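Local coordinates for protein nourseothricin acetyltransferase (Streptomyces noursei, PDB 5C82) that probably acetylates the antibiotic nourseothricin, as a GNAT-family acyltransferase linked to antibiotic resistance, at residues Met127-Ala130 and Thr131-Ala134; Leu171-Thr175 and Ala176-Glu180. The protein carries 1 engineered substitution. All coordinates share one frame; numbering follows the deposited sequence.

Contact 1: residues Met127-Ala130 and Thr131-Ala134; sequences MGLA and TEFA
M127 to A134 form two turns of one helix, in which the carbonyls of M127, G128, L129 and A130 accept from the N-H groups of T131, E132, F133 and A134, A134 N lying 3.0 Å from A130 O. T131 adds a side-chain bond to this pattern: its OG1 donates to M127 O at 2.8 Å. A chi1 of -62° sets OG1 beside the backbone N, within reach of the carbonyl that T131 N already meets, and the two donors arrive from opposite faces of its plane. On the outer surface, L129 CD2 lies 3.6 Å from E132 OE1. The same OE1 takes a hydrogen from a water 3.2 Å away, which donates also to L129 O at 3.0 Å; that carbonyl therefore receives both F133 N and the water. E132 CG packs on G128 O at 3.4 Å. M127, present as selenomethionine, and F133 pack against the sheet, M127 on V108, I111 and L144, F133 on L106, F82 and R80, as expected of the helix in a GNAT beta-alpha-beta unit; A134, with its short methyl, suits the close packing on L106 and L142. T131 thus stands at the border, its hydroxyl satisfied within the helix by M127 O while its side chain also touches L142; water serves L129 O and E132 OE1 on the outer side, and contact with the sheet is mainly apolar.

Contact 2: residues Leu171-Thr175 and Ala176-Glu180; sequences LYDGT and ASDGE
The ring of Y172 stands beside S177, whose CB lies over one ring face, 4.2 Å from the centroid and 28° off the ring normal, a CH-pi contact. At the ring's edge, in its plane, sits E180 O, 3.6 Å from CD2. An aromatic residue suits this place because its flat surface can lie against the loop while its OH reaches beyond it to hydrogen-bond E145. E180 carries its carboxylate away from the loop to the neighbouring strand, where OE1 bonds T147. A water joins the backbone of the same two residues, accepting from Y172 N and donating to E180 O at 2.6 Å.

Three beta turns make up this loop between strands 163-168 and 182-188: type II from Y172 to T175, type I from T175 to D178, and type II from S177 to E180. G174 and G179 have the positive phi that each type II turn needs at its third position. T175 joins the first two turns. Its OG1, held between the backbone N and the carbonyl carbon (chi1 81°), accepts from S177 N at 2.9 Å, an ST turn, and donates to Y172 O, which T175 N meets from the same face of its plane.

D178 directs its carboxylate back across the first turn, and its OD2 takes G174 N on the anti side at 2.8 Å in a nearly straight bond. D173 runs alongside it, the two carboxylate planes 53° apart and their OD2 atoms 3.8 Å from each other; the nearness of the two charges is probably eased in part by the G174 N-H on D178 OD2, and D173 also packs on H141 of the second subunit.

In the fold
Contact 1 lies in helix 122-137 and contact 2 in the loop 171-180, on opposite sides of the chain's centre; their own centres are 29 Å apart and their nearest atoms about 14 Å, without touching. Strand 141-147 connects them: L142 and L144 pack under the helix, whereas E145 and T147 hold Y172 and E180 of the loop. In GNAT enzymes acyl-CoA usually enters where the strands corresponding to 105-113 and 141-147 splay apart; contact 1 lies further along the helix between them, past the end where the pyrophosphate would probably bind. Contact 2 lies at the dimer interface, where L171 O accepts a hydrogen bond from N103 of the second subunit and Y172 packs on its W102.

Contact 1: residues Met127-Ala130 and Thr131-Ala134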
# COMPACT_ATOMS: atom_id res chain seq x y z
N MSE A 127 -5.95 0.88 -20.33
CA MSE A 127 -5.07 -0.02 -19.60
C MSE A 127 -3.92 -0.49 -20.51
O MSE A 127 -2.80 -0.70 -20.03
CB MSE A 127 -5.84 -1.21 -19.00
CG MSE A 127 -5.02 -1.99 -17.97
SE MSE A 127 -4.61 -0.86 -16.40
CE MSE A 127 -6.23 -1.08 -15.39
N GLY A 128 -4.20 -0.63 -21.81
CA GLY A 128 -3.19 -0.96 -22.82
C GLY A 128 -2.20 0.19 -22.94
O GLY A 128 -0.99 -0.03 -23.00
N LEU A 129 -2.71 1.43 -22.95
CA LEU A 129 -1.90 2.66 -23.01
C LEU A 129 -1.02 2.77 -21.75
O LEU A 129 0.16 3.12 -21.86
CB LEU A 129 -2.79 3.90 -23.16
CG LEU A 129 -3.42 4.14 -24.56
CD1 LEU A 129 -4.31 5.39 -24.52
CD2 LEU A 129 -2.35 4.34 -25.66
N ALA A 130 -1.59 2.39 -20.57
CA ALA A 130 -0.89 2.32 -19.30
C ALA A 130 0.24 1.27 -19.41
O ALA A 130 1.35 1.53 -18.96
CB ALA A 130 -1.85 1.94 -18.17
N THR A 131 -0.03 0.14 -20.08
CA THR A 131 0.92 -0.97 -20.27
C THR A 131 2.09 -0.53 -21.15
O THR A 131 3.24 -0.81 -20.80
CB THR A 131 0.19 -2.25 -20.75
OG1 THR A 131 -0.72 -2.60 -19.71
CG2 THR A 131 1.12 -3.42 -20.97
N GLU A 132 1.82 0.19 -22.24
CA GLU A 132 2.88 0.71 -23.13
C GLU A 132 3.84 1.64 -22.38
O GLU A 132 5.05 1.47 -22.48
CB GLU A 132 2.28 1.39 -24.37
CG GLU A 132 1.46 0.45 -25.26
CD GLU A 132 0.66 1.15 -26.35
OE1 GLU A 132 0.64 2.40 -26.36
OE2 GLU A 132 0.01 0.45 -27.15
N PHE A 133 3.30 2.59 -21.59
CA PHE A 133 4.07 3.50 -20.75
C PHE A 133 4.93 2.73 -19.73
O PHE A 133 6.07 3.12 -19.47
CB PHE A 133 3.11 4.46 -20.02
CG PHE A 133 3.77 5.54 -19.19
CD1 PHE A 133 4.34 6.66 -19.79
CD2 PHE A 133 3.84 5.43 -17.81
CE1 PHE A 133 4.94 7.66 -19.01
CE2 PHE A 133 4.43 6.43 -17.03
CZ PHE A 133 4.97 7.54 -17.64
N ALA A 134 4.38 1.64 -19.16
CA ALA A 134 5.08 0.78 -18.20
C ALA A 134 6.32 0.15 -18.87
O ALA A 134 7.41 0.18 -18.30
CB ALA A 134 4.15 -0.31 -17.68
O HOH W 1 1.09 4.71 -24.21

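Contact 2: residues Leu171-Thr175 and Ala176-Glu180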
# COMPACT_ATOMS: atom_id res chain seq x y z
N LEU A 171 -7.17 0.81 4.92
CA LEU A 171 -7.02 1.95 4.01
C LEU A 171 -8.13 2.98 4.09
O LEU A 171 -7.83 4.18 4.02
CB LEU A 171 -6.79 1.55 2.52
CG LEU A 171 -6.15 2.70 1.66
CD1 LEU A 171 -4.67 3.04 2.09
CD2 LEU A 171 -6.23 2.44 0.15
N TYR A 172 -9.39 2.54 4.25
CA TYR A 172 -10.55 3.43 4.28
C TYR A 172 -11.09 3.77 5.65
O TYR A 172 -12.17 4.37 5.73
CB TYR A 172 -11.68 2.85 3.41
CG TYR A 172 -11.28 2.66 1.97
CD1 TYR A 172 -10.82 3.73 1.20
CD2 TYR A 172 -11.43 1.43 1.35
CE1 TYR A 172 -10.47 3.57 -0.13
CE2 TYR A 172 -11.08 1.25 0.01
CZ TYR A 172 -10.57 2.32 -0.72
OH TYR A 172 -10.26 2.15 -2.04
N ASP A 173 -10.38 3.41 6.73
CA ASP A 173 -10.83 3.72 8.09
C ASP A 173 -10.82 5.26 8.29
O ASP A 173 -9.85 5.93 7.94
CB ASP A 173 -9.96 3.01 9.14
CG ASP A 173 -10.34 3.32 10.58
OD1 ASP A 173 -9.83 4.33 11.13
OD2 ASP A 173 -11.16 2.56 11.16
N GLY A 174 -11.95 5.79 8.77
CA GLY A 174 -12.13 7.21 9.03
C GLY A 174 -12.50 8.03 7.80
O GLY A 174 -12.51 9.26 7.87
N THR A 175 -12.78 7.37 6.68
CA THR A 175 -13.14 8.05 5.44
C THR A 175 -14.61 7.80 5.15
O THR A 175 -15.26 7.02 5.85
CB THR A 175 -12.27 7.56 4.25
OG1 THR A 175 -12.77 6.34 3.75
CG2 THR A 175 -10.81 7.40 4.59
N ALA A 176 -15.12 8.40 4.05
CA ALA A 176 -16.48 8.19 3.55
C ALA A 176 -16.66 6.71 3.10
O ALA A 176 -17.79 6.26 2.98
CB ALA A 176 -16.73 9.11 2.37
N SER A 177 -15.55 5.96 2.88
CA SER A 177 -15.59 4.55 2.45
C SER A 177 -15.36 3.55 3.58
O SER A 177 -15.17 2.36 3.33
CB SER A 177 -14.63 4.32 1.29
OG SER A 177 -15.00 5.21 0.25
N ASP A 178 -15.43 4.03 4.83
CA ASP A 178 -15.28 3.19 6.01
C ASP A 178 -16.25 1.99 5.91
O ASP A 178 -17.41 2.16 5.54
CB ASP A 178 -15.52 4.01 7.28
CG ASP A 178 -14.94 3.38 8.53
OD1 ASP A 178 -15.42 2.27 8.91
OD2 ASP A 178 -14.04 3.99 9.12
N GLY A 179 -15.73 0.79 6.11
CA GLY A 179 -16.50 -0.45 5.96
C GLY A 179 -16.10 -1.21 4.71
O GLY A 179 -16.41 -2.40 4.59
N GLU A 180 -15.38 -0.54 3.78
CA GLU A 180 -14.82 -1.14 2.57
C GLU A 180 -13.34 -1.47 2.80
O GLU A 180 -12.71 -0.92 3.70
CB GLU A 180 -14.98 -0.21 1.36
CG GLU A 180 -16.43 0.11 1.01
CD GLU A 180 -16.62 1.31 0.11
OE1 GLU A 180 -15.81 1.50 -0.84
OE2 GLU A 180 -17.59 2.06 0.34
O HOH W 2 -10.76 0.13 5.08